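Local coordinates for protein hypothetic aldehyde deformylating oxygenase (Sulfolobus tokodaii, PDB 5V4T) that binds iron in a ferritin-like helical bundle and probably acts as an oxidoreductase with aldehyde deformylating oxygenase activity, at residues Glu111-Asn123 with Asn135-Val149. Numbering follows the deposited sequence.
Sequences EGVLATVGLKILN and NEGIKRIIEDEARHV. With FE (Fe (III) ion), chain C.
Glu111 and the pair Glu145 and His148 converge from two antiparallel helices on one iron(III) ion. Along Glu111, CB lies between Glu145 OE1 and Val149 CG2, CG passes 3.3 Å from Glu145 OE1, and CD sits 3.0 Å from the iron. The chain runs extended beyond CG, which carries the carboxylate across to the metal, where OE2 binds the iron at 1.9 Å and OE1 stays back against His148 CB. Glu145 instead folds at chi2 (-52°) and grips the ion with both carboxylate oxygens, its plane turned 60° from that of Glu111. His148 gives ND1, 2.2 Å from the iron, with Glu111 OE2 near the plane of the ring at its edge; the other ring nitrogen, NE2, is hydrogen-bonded to Glu56, which would fix its rotation. A water and Glu57 of helix 49-67 complete the coordination. Farther along, Leu119 is a knob among Ile138, Ile141, Ile142 and Glu145: its CB meets Ile142 CG1, and both methyls lie against Ile141 CG2. At the far end Asn123 fills the next hole, and Asn135 ND2 donates to Asn123 OD1 (2.9 Å) in a bent bond lying in the acceptor's carbonyl plane. The axes of segments 111-123 and 135-149 approach to 9.4 Å at 154°, combining knobs-into-holes packing with an EXXH metal-binding motif, the arrangement of ferritin-like four-helix bundles with a carboxylate-rich iron site.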
loop_
_atom_site.group_PDB
_atom_site.type_symbol
_atom_site.label_atom_id
_atom_site.label_comp_id
_atom_site.label_asym_id
_atom_site.label_seq_id
_atom_site.Cartn_x
_atom_site.Cartn_y
_atom_site.Cartn_z
ATOM N N GLU A 111 2.204 -4.390 -0.189
ATOM C CA GLU A 111 2.310 -4.205 1.247
ATOM C C GLU A 111 3.743 -4.101 1.717
ATOM O O GLU A 111 4.041 -3.271 2.569
ATOM C CB GLU A 111 1.548 -5.302 1.990
ATOM C CG GLU A 111 0.072 -5.384 1.596
ATOM C CD GLU A 111 -0.705 -6.471 2.351
ATOM O OE1 GLU A 111 -0.263 -7.628 2.337
ATOM O OE2 GLU A 111 -1.790 -6.210 2.955
ATOM N N GLY A 112 4.651 -4.921 1.210
ATOM C CA GLY A 112 5.977 -5.041 1.779
ATOM C C GLY A 112 7.006 -4.114 1.192
ATOM O O GLY A 112 8.092 -4.012 1.755
ATOM N N VAL A 113 6.683 -3.442 0.095
ATOM C CA VAL A 113 7.601 -2.419 -0.457
ATOM C C VAL A 113 6.897 -1.057 -0.562
ATOM O O VAL A 113 7.288 -0.120 0.172
ATOM C CB VAL A 113 8.134 -2.855 -1.814
ATOM C CG1 VAL A 113 9.037 -1.739 -2.319
ATOM C CG2 VAL A 113 8.916 -4.131 -1.675
ATOM N N LEU A 114 5.865 -0.940 -1.363
ATOM C CA LEU A 114 5.195 0.342 -1.601
ATOM C C LEU A 114 4.563 0.878 -0.346
ATOM O O LEU A 114 4.810 2.023 0.009
ATOM C CB LEU A 114 4.151 0.229 -2.695
ATOM C CG LEU A 114 4.775 0.105 -4.048
ATOM C CD1 LEU A 114 3.708 -0.444 -4.946
ATOM C CD2 LEU A 114 5.210 1.534 -4.473
ATOM N N ALA A 115 3.743 0.081 0.312
ATOM C CA ALA A 115 3.032 0.564 1.522
ATOM C C ALA A 115 4.014 0.903 2.605
ATOM O O ALA A 115 3.804 1.873 3.343
ATOM C CB ALA A 115 1.994 -0.425 2.030
ATOM N N THR A 116 5.096 0.116 2.759
ATOM C CA THR A 116 6.106 0.368 3.739
ATOM C C THR A 116 6.686 1.779 3.592
ATOM O O THR A 116 6.785 2.546 4.568
ATOM C CB THR A 116 7.234 -0.718 3.686
ATOM O OG1 THR A 116 6.637 -2.020 3.840
ATOM C CG2 THR A 116 8.261 -0.447 4.750
ATOM N N VAL A 117 6.977 2.174 2.338
ATOM C CA VAL A 117 7.474 3.520 2.052
ATOM C C VAL A 117 6.415 4.620 2.281
ATOM O O VAL A 117 6.682 5.622 2.956
ATOM C CB VAL A 117 8.033 3.577 0.638
ATOM C CG1 VAL A 117 8.362 5.004 0.237
ATOM C CG2 VAL A 117 9.253 2.686 0.584
ATOM N N GLY A 118 5.211 4.375 1.796
ATOM C CA GLY A 118 4.155 5.359 1.919
ATOM C C GLY A 118 3.790 5.603 3.368
ATOM O O GLY A 118 3.602 6.746 3.827
ATOM N N LEU A 119 3.716 4.526 4.135
ATOM C CA LEU A 119 3.371 4.617 5.553
ATOM C C LEU A 119 4.491 5.298 6.356
ATOM O O LEU A 119 4.239 6.071 7.287
ATOM C CB LEU A 119 3.068 3.240 6.142
ATOM C CG LEU A 119 1.775 2.637 5.631
ATOM C CD1 LEU A 119 1.642 1.167 5.943
ATOM C CD2 LEU A 119 0.587 3.388 6.186
ATOM N N LYS A 120 5.756 5.017 6.009
ATOM C CA LYS A 120 6.890 5.738 6.619
ATOM C C LYS A 120 6.724 7.230 6.411
ATOM O O LYS A 120 6.876 8.025 7.358
ATOM C CB LYS A 120 8.214 5.275 5.977
ATOM C CG LYS A 120 9.377 6.252 6.192
ATOM C CD LYS A 120 10.568 5.846 5.279
ATOM C CE LYS A 120 11.624 6.943 5.133
ATOM N NZ LYS A 120 12.301 7.042 6.473
ATOM N N ILE A 121 6.469 7.649 5.204
ATOM C CA ILE A 121 6.318 9.068 4.925
ATOM C C ILE A 121 5.127 9.645 5.685
ATOM O O ILE A 121 5.232 10.656 6.342
ATOM C CB ILE A 121 6.157 9.332 3.431
ATOM C CG1 ILE A 121 7.425 8.889 2.667
ATOM C CG2 ILE A 121 5.775 10.769 3.170
ATOM C CD1 ILE A 121 7.159 8.798 1.185
ATOM N N LEU A 122 3.992 8.943 5.651
ATOM C CA LEU A 122 2.805 9.401 6.401
ATOM C C LEU A 122 3.021 9.498 7.879
ATOM O O LEU A 122 2.520 10.444 8.527
ATOM C CB LEU A 122 1.525 8.592 6.038
ATOM C CG LEU A 122 1.096 8.775 4.606
ATOM C CD1 LEU A 122 0.007 7.775 4.254
ATOM C CD2 LEU A 122 0.588 10.199 4.344
ATOM N N ASN A 123 3.724 8.500 8.453
ATOM C CA ASN A 123 4.053 8.535 9.887
ATOM C C ASN A 123 4.926 9.713 10.271
ATOM O O ASN A 123 4.618 10.503 11.123
ATOM C CB ASN A 123 4.759 7.209 10.213
ATOM C CG ASN A 123 4.984 6.994 11.669
ATOM O OD1 ASN A 123 4.530 7.716 12.552
ATOM N ND2 ASN A 123 5.730 5.941 11.958
ATOM N N ASN A 135 -1.705 10.328 12.861
ATOM C CA ASN A 135 -0.491 9.589 13.152
ATOM C C ASN A 135 -0.781 8.259 13.840
ATOM O O ASN A 135 -0.209 7.247 13.472
ATOM C CB ASN A 135 0.441 10.409 14.012
ATOM C CG ASN A 135 1.745 9.732 14.201
ATOM O OD1 ASN A 135 2.031 9.200 15.318
ATOM N ND2 ASN A 135 2.584 9.773 13.193
ATOM N N GLU A 136 -1.698 8.252 14.800
ATOM C CA GLU A 136 -2.021 7.018 15.490
ATOM C C GLU A 136 -2.650 6.026 14.551
ATOM O O GLU A 136 -2.356 4.800 14.619
ATOM C CB GLU A 136 -2.955 7.308 16.655
ATOM C CG GLU A 136 -3.348 6.062 17.440
ATOM C CD GLU A 136 -2.212 5.317 18.101
ATOM O OE1 GLU A 136 -1.117 5.848 18.349
ATOM O OE2 GLU A 136 -2.443 4.141 18.402
ATOM N N GLY A 137 -3.446 6.516 13.607
ATOM C CA GLY A 137 -4.073 5.661 12.634
ATOM C C GLY A 137 -3.008 5.030 11.730
ATOM O O GLY A 137 -3.034 3.817 11.447
ATOM N N ILE A 138 -2.045 5.803 11.321
ATOM C CA ILE A 138 -0.972 5.252 10.465
ATOM C C ILE A 138 -0.163 4.217 11.275
ATOM O O ILE A 138 0.193 3.181 10.724
ATOM C CB ILE A 138 -0.042 6.425 9.974
ATOM C CG1 ILE A 138 -0.811 7.388 9.035
ATOM C CG2 ILE A 138 1.189 5.904 9.268
ATOM C CD1 ILE A 138 -1.388 6.749 7.821
ATOM N N LYS A 139 0.154 4.492 12.544
ATOM C CA LYS A 139 0.896 3.508 13.363
ATOM C C LYS A 139 0.128 2.205 13.430
ATOM O O LYS A 139 0.766 1.126 13.394
ATOM C CB LYS A 139 1.194 4.087 14.730
ATOM C CG LYS A 139 2.279 5.121 14.645
ATOM C CD LYS A 139 2.372 6.058 15.810
ATOM C CE LYS A 139 2.436 5.388 17.105
ATOM N NZ LYS A 139 2.601 6.416 18.214
ATOM N N ARG A 140 -1.208 2.273 13.530
ATOM C CA ARG A 140 -2.028 1.081 13.575
ATOM C C ARG A 140 -1.975 0.310 12.268
ATOM O O ARG A 140 -1.828 -0.929 12.270
ATOM C CB ARG A 140 -3.474 1.397 13.958
ATOM C CG ARG A 140 -3.626 1.892 15.403
ATOM C CD ARG A 140 -4.973 2.449 15.741
ATOM N NE ARG A 140 -5.011 2.808 17.141
ATOM C CZ ARG A 140 -6.005 3.489 17.725
ATOM N NH1 ARG A 140 -6.975 3.983 16.976
ATOM N NH2 ARG A 140 -5.963 3.717 19.025
ATOM N N ILE A 141 -1.993 1.016 11.159
ATOM C CA ILE A 141 -1.891 0.366 9.873
ATOM C C ILE A 141 -0.517 -0.270 9.712
ATOM O O ILE A 141 -0.397 -1.388 9.243
ATOM C CB ILE A 141 -2.193 1.358 8.739
ATOM C CG1 ILE A 141 -3.641 1.813 8.818
ATOM C CG2 ILE A 141 -1.894 0.713 7.384
ATOM C CD1 ILE A 141 -3.979 2.968 7.859
ATOM N N ILE A 142 0.520 0.417 10.138
ATOM C CA ILE A 142 1.894 -0.163 10.080
ATOM C C ILE A 142 1.925 -1.475 10.822
ATOM O O ILE A 142 2.467 -2.478 10.293
ATOM C CB ILE A 142 2.964 0.826 10.586
ATOM C CG1 ILE A 142 3.098 1.963 9.614
ATOM C CG2 ILE A 142 4.276 0.174 10.858
ATOM C CD1 ILE A 142 3.862 3.159 10.130
ATOM N N GLU A 143 1.368 -1.511 12.034
ATOM C CA GLU A 143 1.336 -2.767 12.782
ATOM C C GLU A 143 0.615 -3.873 12.055
ATOM O O GLU A 143 1.106 -5.021 11.998
ATOM C CB GLU A 143 0.759 -2.529 14.156
ATOM C CG GLU A 143 0.823 -3.692 15.105
ATOM C CD GLU A 143 0.301 -3.285 16.502
ATOM O OE1 GLU A 143 -0.512 -2.335 16.622
ATOM O OE2 GLU A 143 0.716 -3.934 17.466
ATOM N N ASP A 144 -0.567 -3.534 11.521
ATOM C CA ASP A 144 -1.345 -4.488 10.767
ATOM C C ASP A 144 -0.546 -4.982 9.577
ATOM O O ASP A 144 -0.533 -6.183 9.294
ATOM C CB ASP A 144 -2.630 -3.891 10.248
ATOM C CG ASP A 144 -3.704 -3.675 11.315
ATOM O OD1 ASP A 144 -3.544 -4.001 12.519
ATOM O OD2 ASP A 144 -4.741 -3.056 10.901
ATOM N N GLU A 145 0.106 -4.064 8.862
ATOM C CA GLU A 145 0.786 -4.427 7.625
ATOM C C GLU A 145 1.943 -5.362 7.847
ATOM O O GLU A 145 2.245 -6.222 6.981
ATOM C CB GLU A 145 1.193 -3.196 6.814
ATOM C CG GLU A 145 -0.008 -2.457 6.214
ATOM C CD GLU A 145 -0.938 -3.360 5.420
ATOM O OE1 GLU A 145 -0.424 -4.219 4.669
ATOM O OE2 GLU A 145 -2.180 -3.210 5.559
ATOM N N ALA A 146 2.625 -5.253 8.980
ATOM C CA ALA A 146 3.656 -6.204 9.325
ATOM C C ALA A 146 3.135 -7.622 9.397
ATOM O O ALA A 146 3.762 -8.555 8.887
ATOM C CB ALA A 146 4.358 -5.815 10.626
ATOM N N ARG A 147 1.946 -7.800 9.941
ATOM C CA ARG A 147 1.326 -9.121 9.951
ATOM C C ARG A 147 0.839 -9.529 8.604
ATOM O O ARG A 147 0.911 -10.718 8.239
ATOM C CB ARG A 147 0.181 -9.139 10.940
ATOM C CG ARG A 147 0.530 -9.091 12.411
ATOM C CD ARG A 147 -0.724 -9.420 13.271
ATOM N NE ARG A 147 -1.905 -8.579 12.994
ATOM C CZ ARG A 147 -2.166 -7.377 13.530
ATOM N NH1 ARG A 147 -1.335 -6.800 14.359
ATOM N NH2 ARG A 147 -3.260 -6.729 13.196
ATOM N N HIS A 148 0.382 -8.582 7.797
ATOM C CA HIS A 148 -0.031 -8.873 6.427
ATOM C C HIS A 148 1.134 -9.450 5.613
ATOM O O HIS A 148 1.009 -10.429 4.903
ATOM C CB HIS A 148 -0.635 -7.687 5.717
ATOM C CG HIS A 148 -1.936 -7.224 6.326
ATOM N ND1 HIS A 148 -2.697 -6.205 5.806
ATOM C CD2 HIS A 148 -2.564 -7.628 7.462
ATOM C CE1 HIS A 148 -3.768 -6.036 6.556
ATOM N NE2 HIS A 148 -3.708 -6.875 7.576
ATOM N N VAL A 149 2.270 -8.809 5.701
ATOM C CA VAL A 149 3.428 -9.281 4.989
ATOM C C VAL A 149 3.899 -10.654 5.442
ATOM O O VAL A 149 4.177 -11.518 4.596
ATOM C CB VAL A 149 4.552 -8.214 5.116
ATOM C CG1 VAL A 149 5.854 -8.784 4.555
ATOM C CG2 VAL A 149 4.158 -6.970 4.378
HETATM FE FE FE C . -2.478 -4.806 4.091
HETATM O O HOH W 1 -2.576 -3.327 2.645
#